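Local coordinates for protein Cj0977 (Campylobacter jejuni, PDB 3BNV) that is a sigma28-regulated, nonflagellar virulence protein with a hot-dog fold, whose molecular function remains unknown, at residues T38-E41 / A47-I50; I42-A47 / F114-K119; S55-D60 / D67-A72. One frame throughout, in Å; residues are numbered along the deposited sequence.

In the fold
The three contacts span the hot-dog fold from one sheet edge to helix 67-82. Contact 1 pairs strand 38-43, at one edge of the sheet within this chain, with strand 46-52; contact 2 takes the turn of that hairpin across to the loop 114-119. They share Ala47, and Glu41 CG lies 3.6 Å from Tyr46 CE1, although their centres are about 16 Å apart. Contact 3, a loop against that helix, follows contact 1 in sequence and falls between the two segments of contact 2. Its centre is about 18 Å from that of contact 1 and about 28 Å from that of contact 2, across the chain's centre. Contact 3 alone borders the second subunit.

Contact 1 (T38-E41 / A47-I50); sequences TIIE and AKSI
The peptide groups of Ile40 and Lys48 are joined through the Lys48 carbonyl, whose oxygen accepts two N-H groups. Ile40 N gives a hydrogen bond of 2.7 Å to Lys48 O, the donor tilted 17° from the carbonyl plane, while Glu41 N adds a weak second one. The carboxylate of Glu41 is a looser neighbour: Glu41 OE2 lies 4.2 Å from Lys48 CD, but the charged ends stay apart, Glu41 OE2 and Lys48 NZ being 5.0 Å from each other. The side chains of Ile39 and Ser49 are on one face of the sheet, and those of Thr38, Ile50, Glu41 and Lys48 on the other.

Two residues set against one make a classic beta bulge, here in the hairpin at the edge of the hot-dog sheet. Before it, Thr38 and Ile50 form a hydrogen-bonded antiparallel pair through both backbone bonds; beyond it, Lys48 N gives its hydrogen to Glu41 O at 2.8 Å and pairing resumes one residue out of step.

Ile40, at the first bulge position, points toward the opposite strand. Its CG2 touches Lys48 CB at 3.5 Å. With CG1 anti to the backbone N (chi1 -151°) and the branch nearly extended, CD1 reaches across to Ile50 CG2 at 3.6 Å, the two side chains meeting at a slant. On the other face, Ile39 brings CD1 to 3.9 Å from Ser49 CB. That face is covered by helix 67-82, where Tyr76 and Ala80 pack on Ile39 and Val77 on Ser49, while along its other edge strand 46-52 pairs with strand 105-112 through backbone bonds of Ala47 with Ala110 and Ser49 with Leu108.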
loop_
_atom_site.group_PDB
_atom_site.type_symbol
_atom_site.label_atom_id
_atom_site.label_comp_id
_atom_site.label_asym_id
_atom_site.label_seq_id
_atom_site.Cartn_x
_atom_site.Cartn_y
_atom_site.Cartn_z
ATOM N N THR A 38 -4.577 8.391 10.252
ATOM C CA THR A 38 -5.628 9.370 10.457
ATOM C C THR A 38 -5.254 10.728 9.877
ATOM O O THR A 38 -4.131 11.191 10.020
ATOM C CB THR A 38 -5.854 9.568 11.935
ATOM O OG1 THR A 38 -6.294 8.329 12.495
ATOM C CG2 THR A 38 -6.854 10.632 12.181
ATOM N N ILE A 39 -6.203 11.366 9.208
ATOM C CA ILE A 39 -5.977 12.689 8.650
ATOM C C ILE A 39 -6.126 13.705 9.764
ATOM O O ILE A 39 -7.085 13.674 10.519
ATOM C CB ILE A 39 -6.978 12.999 7.551
ATOM C CG1 ILE A 39 -7.077 11.825 6.586
ATOM C CG2 ILE A 39 -6.582 14.263 6.809
ATOM C CD1 ILE A 39 -5.795 11.560 5.813
ATOM N N ILE A 40 -5.176 14.622 9.843
ATOM C CA ILE A 40 -4.919 15.402 11.048
ATOM C C ILE A 40 -5.049 16.895 10.700
ATOM O O ILE A 40 -5.176 17.751 11.566
ATOM C CB ILE A 40 -3.469 15.019 11.504
ATOM C CG1 ILE A 40 -3.247 15.116 12.968
ATOM C CG2 ILE A 40 -2.414 15.915 10.923
ATOM C CD1 ILE A 40 -1.760 15.338 13.204
ATOM N N GLU A 41 -5.016 17.180 9.403
ATOM C CA GLU A 41 -5.190 18.527 8.894
ATOM C C GLU A 41 -5.440 18.484 7.391
ATOM O O GLU A 41 -4.866 17.651 6.666
ATOM C CB GLU A 41 -3.976 19.387 9.212
ATOM C CG GLU A 41 -3.946 20.682 8.465
ATOM C CD GLU A 41 -2.915 21.654 9.010
ATOM O OE1 GLU A 41 -2.993 22.843 8.605
ATOM O OE2 GLU A 41 -2.046 21.247 9.837
ATOM N N ALA A 47 -2.856 18.152 2.765
ATOM C CA ALA A 47 -3.298 17.305 3.871
ATOM C C ALA A 47 -2.132 16.786 4.710
ATOM O O ALA A 47 -1.021 16.584 4.209
ATOM C CB ALA A 47 -4.130 16.153 3.361
ATOM N N LYS A 48 -2.393 16.570 5.991
ATOM C CA LYS A 48 -1.380 16.051 6.914
ATOM C C LYS A 48 -1.939 14.831 7.636
ATOM O O LYS A 48 -3.091 14.840 8.065
ATOM C CB LYS A 48 -1.016 17.123 7.931
ATOM C CG LYS A 48 0.405 17.041 8.467
ATOM C CD LYS A 48 0.674 18.114 9.549
ATOM C CE LYS A 48 2.177 18.194 9.931
ATOM N NZ LYS A 48 2.628 19.557 10.456
ATOM N N SER A 49 -1.159 13.766 7.756
ATOM C CA SER A 49 -1.680 12.577 8.444
ATOM C C SER A 49 -0.663 11.928 9.352
ATOM O O SER A 49 0.515 12.265 9.323
ATOM C CB SER A 49 -2.249 11.565 7.448
ATOM O OG SER A 49 -1.231 10.804 6.839
ATOM N N ILE A 50 -1.118 11.025 10.196
ATOM C CA ILE A 50 -0.170 10.285 10.992
ATOM C C ILE A 50 -0.520 8.817 11.004
ATOM O O ILE A 50 -1.683 8.458 11.020
ATOM C CB ILE A 50 0.052 10.862 12.433
ATOM C CG1 ILE A 50 -0.983 10.333 13.383
ATOM C CG2 ILE A 50 0.201 12.389 12.469
ATOM C CD1 ILE A 50 -0.446 9.120 14.084
#

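Contact 2 (I42-A47 / F114-K119); sequences IDKNYA and FDETSK
Lys44 and Asn45 occupy the two central positions of a type II beta turn from Asp43 to Tyr46, and this turn faces the irregular loop 114-119, with Asn45 CA and Phe114 CA 7.3 Å apart. Asn45 adopts the positive phi (66°) of the second central position, and its side chain projects toward Phe114. There Asn45 ND2 comes within 4.2 Å of Phe114 CD2, approaching the ring obliquely, and gives a hydrogen to a water at 3.1 Å. The same water accepts from Asp115 N, joining turn to loop. At the other end of the amide, Asn45 OD1 is hydrogen-bonded to Arg121 NH2, and the Asn45 backbone is bonded to Ala112.

The side chain of Lys44 leaves with CG anti to the backbone N (chi1 180°) and then bends at each later bond, bringing NZ to Glu116. The salt bridge is thin: Lys44 NZ lies 3.3 Å from Glu116 OE2, and the hydrogen bond within it is weak.

Within the loop, Asp115 organises the backbone: its OD1 accepts from Thr117 N and Ser118 N, both arriving from above the carboxylate plane, and from Thr117 OG1 on its syn lone pair, an Asx turn combined with an Asx motif. Lys44 and Glu116 are exposed and also touch a crystal neighbour, so packing may influence their side chains; the long, solvent-exposed ion pair probably contributes modestly.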
loop_
_atom_site.group_PDB
_atom_site.type_symbol
_atom_site.label_atom_id
_atom_site.label_comp_id
_atom_site.label_asym_id
_atom_site.label_seq_id
_atom_site.Cartn_x
_atom_site.Cartn_y
_atom_site.Cartn_z
ATOM N N ILE A 42 -6.335 19.351 6.928
ATOM C CA ILE A 42 -6.566 19.468 5.491
ATOM C C ILE A 42 -6.854 20.890 5.104
ATOM O O ILE A 42 -7.212 21.699 5.927
ATOM C CB ILE A 42 -7.682 18.565 4.940
ATOM C CG1 ILE A 42 -9.046 19.181 5.174
ATOM C CG2 ILE A 42 -7.632 17.190 5.549
ATOM C CD1 ILE A 42 -10.118 18.404 4.440
ATOM N N ASP A 43 -6.662 21.180 3.833
ATOM C CA ASP A 43 -6.824 22.511 3.287
ATOM C C ASP A 43 -6.829 22.312 1.777
ATOM O O ASP A 43 -6.617 21.193 1.271
ATOM C CB ASP A 43 -5.624 23.383 3.691
ATOM C CG ASP A 43 -5.976 24.879 3.870
ATOM O OD1 ASP A 43 -5.133 25.597 4.457
ATOM O OD2 ASP A 43 -7.069 25.354 3.448
ATOM N N LYS A 44 -7.047 23.395 1.050
ATOM C CA LYS A 44 -6.954 23.344 -0.398
ATOM C C LYS A 44 -5.606 22.744 -0.830
ATOM O O LYS A 44 -4.543 23.288 -0.486
ATOM C CB LYS A 44 -7.083 24.758 -0.955
ATOM C CG LYS A 44 -7.000 24.823 -2.450
ATOM C CD LYS A 44 -8.145 24.072 -3.068
ATOM C CE LYS A 44 -8.575 24.715 -4.375
ATOM N NZ LYS A 44 -7.713 24.281 -5.508
ATOM N N ASN A 45 -5.639 21.632 -1.567
ATOM C CA ASN A 45 -4.409 21.074 -2.138
ATOM C C ASN A 45 -3.433 20.574 -1.100
ATOM O O ASN A 45 -2.237 20.446 -1.378
ATOM C CB ASN A 45 -3.690 22.095 -3.030
ATOM C CG ASN A 45 -4.297 22.180 -4.433
ATOM O OD1 ASN A 45 -4.900 21.220 -4.926
ATOM N ND2 ASN A 45 -4.138 23.328 -5.075
ATOM N N TYR A 46 -3.925 20.289 0.097
ATOM C CA TYR A 46 -3.031 20.003 1.202
ATOM C C TYR A 46 -3.664 19.063 2.227
ATOM O O TYR A 46 -4.857 19.168 2.533
ATOM C CB TYR A 46 -2.604 21.306 1.880
ATOM C CG TYR A 46 -1.830 21.058 3.155
ATOM C CD1 TYR A 46 -2.465 21.061 4.400
ATOM C CD2 TYR A 46 -0.475 20.779 3.109
ATOM C CE1 TYR A 46 -1.756 20.824 5.553
ATOM C CE2 TYR A 46 0.235 20.526 4.248
ATOM C CZ TYR A 46 -0.397 20.549 5.471
ATOM O OH TYR A 46 0.356 20.289 6.604
ATOM N N ALA A 47 -2.856 18.152 2.765
ATOM C CA ALA A 47 -3.298 17.305 3.871
ATOM C C ALA A 47 -2.132 16.786 4.710
ATOM O O ALA A 47 -1.021 16.584 4.209
ATOM C CB ALA A 47 -4.130 16.153 3.361
ATOM N N PHE A 114 -0.813 22.430 -8.257
ATOM C CA PHE A 114 -1.909 23.316 -8.591
ATOM C C PHE A 114 -2.494 22.995 -9.957
ATOM O O PHE A 114 -1.760 22.815 -10.929
ATOM C CB PHE A 114 -1.390 24.759 -8.547
ATOM C CG PHE A 114 -2.417 25.808 -8.850
ATOM C CD1 PHE A 114 -2.587 26.276 -10.146
ATOM C CD2 PHE A 114 -3.176 26.372 -7.835
ATOM C CE1 PHE A 114 -3.513 27.279 -10.426
ATOM C CE2 PHE A 114 -4.108 27.380 -8.116
ATOM C CZ PHE A 114 -4.271 27.822 -9.411
ATOM N N ASP A 115 -3.819 22.920 -10.012
ATOM C CA ASP A 115 -4.518 22.526 -11.226
ATOM C C ASP A 115 -6.031 22.578 -11.023
ATOM O O ASP A 115 -6.662 21.579 -10.680
ATOM C CB ASP A 115 -4.100 21.119 -11.645
ATOM C CG ASP A 115 -4.544 20.776 -13.051
ATOM O OD1 ASP A 115 -5.249 21.600 -13.684
ATOM O OD2 ASP A 115 -4.186 19.672 -13.525
ATOM N N GLU A 116 -6.616 23.744 -11.238
ATOM C CA GLU A 116 -8.057 23.862 -11.095
ATOM C C GLU A 116 -8.826 23.475 -12.364
ATOM O O GLU A 116 -10.021 23.717 -12.462
ATOM C CB GLU A 116 -8.462 25.257 -10.571
ATOM C CG GLU A 116 -8.455 25.342 -9.025
ATOM C CD GLU A 116 -9.258 26.519 -8.447
ATOM O OE1 GLU A 116 -10.016 27.190 -9.204
ATOM O OE2 GLU A 116 -9.128 26.774 -7.221
ATOM N N THR A 117 -8.163 22.844 -13.324
ATOM C CA THR A 117 -8.889 22.412 -14.528
ATOM C C THR A 117 -9.083 20.898 -14.556
ATOM O O THR A 117 -10.207 20.406 -14.474
ATOM C CB THR A 117 -8.217 22.867 -15.873
ATOM O OG1 THR A 117 -7.136 21.979 -16.210
ATOM C CG2 THR A 117 -7.720 24.334 -15.792
ATOM N N SER A 118 -7.975 20.178 -14.652
ATOM C CA SER A 118 -8.001 18.748 -14.866
ATOM C C SER A 118 -8.509 17.947 -13.650
ATOM O O SER A 118 -8.295 18.332 -12.508
ATOM C CB SER A 118 -6.607 18.276 -15.327
ATOM O OG SER A 118 -6.512 16.851 -15.325
ATOM N N LYS A 119 -9.196 16.840 -13.912
ATOM C CA LYS A 119 -9.574 15.866 -12.870
ATOM C C LYS A 119 -8.418 14.938 -12.454
ATOM O O LYS A 119 -8.519 14.225 -11.455
ATOM C CB LYS A 119 -10.774 15.025 -13.328
ATOM C CG LYS A 119 -12.053 15.810 -13.515
ATOM C CD LYS A 119 -13.096 14.937 -14.166
ATOM C CE LYS A 119 -14.393 15.718 -14.398
ATOM N NZ LYS A 119 -14.992 16.129 -13.101
HETATM O O HOH W 1 -5.004 23.993 -8.003
#

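Contact 3 (S55-D60 / D67-A72); sequences SEMVAD and DAFIFA
Met57, present as selenomethionine, lays its CB over one face of the Phe69 ring, 3.2 Å above the plane and displaced toward the rim. This is a CH-pi contact, with CB 3.4 Å from the ring centroid and nearest to CD2 and CE2. Beyond CB the chain runs extended through CG to the selenium, which stands obliquely to the ring, SE lying 4.8 Å from the centroid in a Met-aromatic contact. A bend at the last torsion (chi3 -39°) then returns the methyl to the aromatic side chain, so that Met57 CE meets Phe69 CB at 3.5 Å and Phe69 CG at 4.0 Å. The selenomethionine chain thus crosses the phenylalanine at a slant, its CB over the ring and its CE at the phenylalanine CB. Phe69 reaches its partner with CG anti to its own carbonyl carbon (chi1 -65°). The side-chain packing is apolar, and no hydrogen bond crosses it.

Met57 is also held through its backbone, bonded to Phe66, and its side chain packs on Ile65. The contact therefore closes the connection between strand 46-52 and helix 67-82 against that helix. Elsewhere on the helix, Phe71 packs against strand 87-96 and stacks on Phe71 of the second subunit. Asp67 OD1 is hydrogen-bonded to Ile89 N of the second subunit and Asp60 OD2 to NE2 of its His147, so both segments border the dimer interface.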
loop_
_atom_site.group_PDB
_atom_site.type_symbol
_atom_site.label_atom_id
_atom_site.label_comp_id
_atom_site.label_asym_id
_atom_site.label_seq_id
_atom_site.Cartn_x
_atom_site.Cartn_y
_atom_site.Cartn_z
ATOM N N SER A 55 1.050 -3.903 15.651
ATOM C CA SER A 55 1.506 -5.263 15.435
ATOM C C SER A 55 0.769 -5.920 14.283
ATOM O O SER A 55 1.167 -6.978 13.832
ATOM C CB SER A 55 1.314 -6.079 16.674
ATOM O OG SER A 55 -0.061 -6.112 16.988
ATOM N N GLU A 56 -0.289 -5.279 13.787
ATOM C CA GLU A 56 -1.024 -5.809 12.637
ATOM C C GLU A 56 -0.334 -5.575 11.308
ATOM O O GLU A 56 -0.732 -6.146 10.302
ATOM C CB GLU A 56 -2.455 -5.257 12.607
ATOM C CG GLU A 56 -3.332 -5.914 13.699
ATOM C CD GLU A 56 -4.803 -5.516 13.614
ATOM O OE1 GLU A 56 -5.083 -4.435 13.030
ATOM O OE2 GLU A 56 -5.664 -6.281 14.130
HETATM N N MSE A 57 0.697 -4.735 11.303
HETATM C CA MSE A 57 1.411 -4.422 10.073
HETATM C C MSE A 57 2.832 -4.987 9.993
HETATM O O MSE A 57 3.565 -4.686 9.060
HETATM C CB MSE A 57 1.377 -2.916 9.790
HETATM C CG MSE A 57 0.706 -2.096 10.876
HETATM SE SE MSE A 57 0.701 -0.159 10.562
HETATM C CE MSE A 57 2.481 -0.009 9.825
ATOM N N VAL A 58 3.221 -5.820 10.945
ATOM C CA VAL A 58 4.571 -6.366 10.931
ATOM C C VAL A 58 4.771 -7.360 9.806
ATOM O O VAL A 58 3.846 -8.049 9.420
ATOM C CB VAL A 58 4.948 -7.070 12.264
ATOM C CG1 VAL A 58 4.934 -6.077 13.424
ATOM C CG2 VAL A 58 4.025 -8.284 12.507
ATOM N N ALA A 59 6.000 -7.435 9.310
ATOM C CA ALA A 59 6.394 -8.428 8.330
ATOM C C ALA A 59 7.015 -9.620 9.025
ATOM O O ALA A 59 6.974 -10.731 8.515
ATOM C CB ALA A 59 7.397 -7.833 7.382
ATOM N N ASP A 60 7.612 -9.375 10.188
ATOM C CA ASP A 60 8.348 -10.407 10.888
ATOM C C ASP A 60 8.245 -10.286 12.414
ATOM O O ASP A 60 7.522 -9.433 12.936
ATOM C CB ASP A 60 9.796 -10.457 10.404
ATOM C CG ASP A 60 10.595 -9.195 10.741
ATOM O OD1 ASP A 60 10.225 -8.441 11.675
ATOM O OD2 ASP A 60 11.626 -8.967 10.070
ATOM N N ASP A 67 6.307 -2.579 4.143
ATOM C CA ASP A 67 6.380 -1.278 3.494
ATOM C C ASP A 67 5.036 -0.794 2.933
ATOM O O ASP A 67 4.760 0.413 2.912
ATOM C CB ASP A 67 7.444 -1.303 2.410
ATOM C CG ASP A 67 8.869 -1.477 2.971
ATOM O OD1 ASP A 67 9.552 -2.498 2.673
ATOM O OD2 ASP A 67 9.330 -0.569 3.700
ATOM N N ALA A 68 4.181 -1.713 2.505
ATOM C CA ALA A 68 2.898 -1.334 1.921
ATOM C C ALA A 68 2.038 -0.483 2.836
ATOM O O ALA A 68 1.216 0.312 2.369
ATOM C CB ALA A 68 2.139 -2.552 1.490
ATOM N N PHE A 69 2.214 -0.616 4.138
ATOM C CA PHE A 69 1.420 0.213 5.050
ATOM C C PHE A 69 1.850 1.652 4.979
ATOM O O PHE A 69 1.041 2.561 5.147
ATOM C CB PHE A 69 1.451 -0.320 6.473
ATOM C CG PHE A 69 0.797 -1.640 6.583
ATOM C CD1 PHE A 69 -0.572 -1.731 6.547
ATOM C CD2 PHE A 69 1.549 -2.797 6.594
ATOM C CE1 PHE A 69 -1.203 -2.947 6.597
ATOM C CE2 PHE A 69 0.941 -4.014 6.642
ATOM C CZ PHE A 69 -0.443 -4.099 6.640
ATOM N N ILE A 70 3.126 1.872 4.684
ATOM C CA ILE A 70 3.567 3.236 4.519
ATOM C C ILE A 70 2.889 3.743 3.267
ATOM O O ILE A 70 2.382 4.868 3.249
ATOM C CB ILE A 70 5.052 3.306 4.322
ATOM C CG1 ILE A 70 5.776 2.652 5.479
ATOM C CG2 ILE A 70 5.508 4.720 4.192
ATOM C CD1 ILE A 70 7.272 2.378 5.090
ATOM N N PHE A 71 2.855 2.904 2.226
ATOM C CA PHE A 71 2.202 3.305 0.993
ATOM C C PHE A 71 0.731 3.567 1.270
ATOM O O PHE A 71 0.195 4.587 0.871
ATOM C CB PHE A 71 2.352 2.266 -0.110
ATOM C CG PHE A 71 1.659 2.651 -1.421
ATOM C CD1 PHE A 71 0.365 2.258 -1.689
ATOM C CD2 PHE A 71 2.315 3.412 -2.382
ATOM C CE1 PHE A 71 -0.251 2.608 -2.896
ATOM C CE2 PHE A 71 1.682 3.775 -3.562
ATOM C CZ PHE A 71 0.408 3.360 -3.822
ATOM N N ALA A 72 0.072 2.667 1.986
ATOM C CA ALA A 72 -1.315 2.901 2.296
ATOM C C ALA A 72 -1.504 4.275 2.906
ATOM O O ALA A 72 -2.397 5.003 2.502
ATOM C CB ALA A 72 -1.841 1.839 3.219
#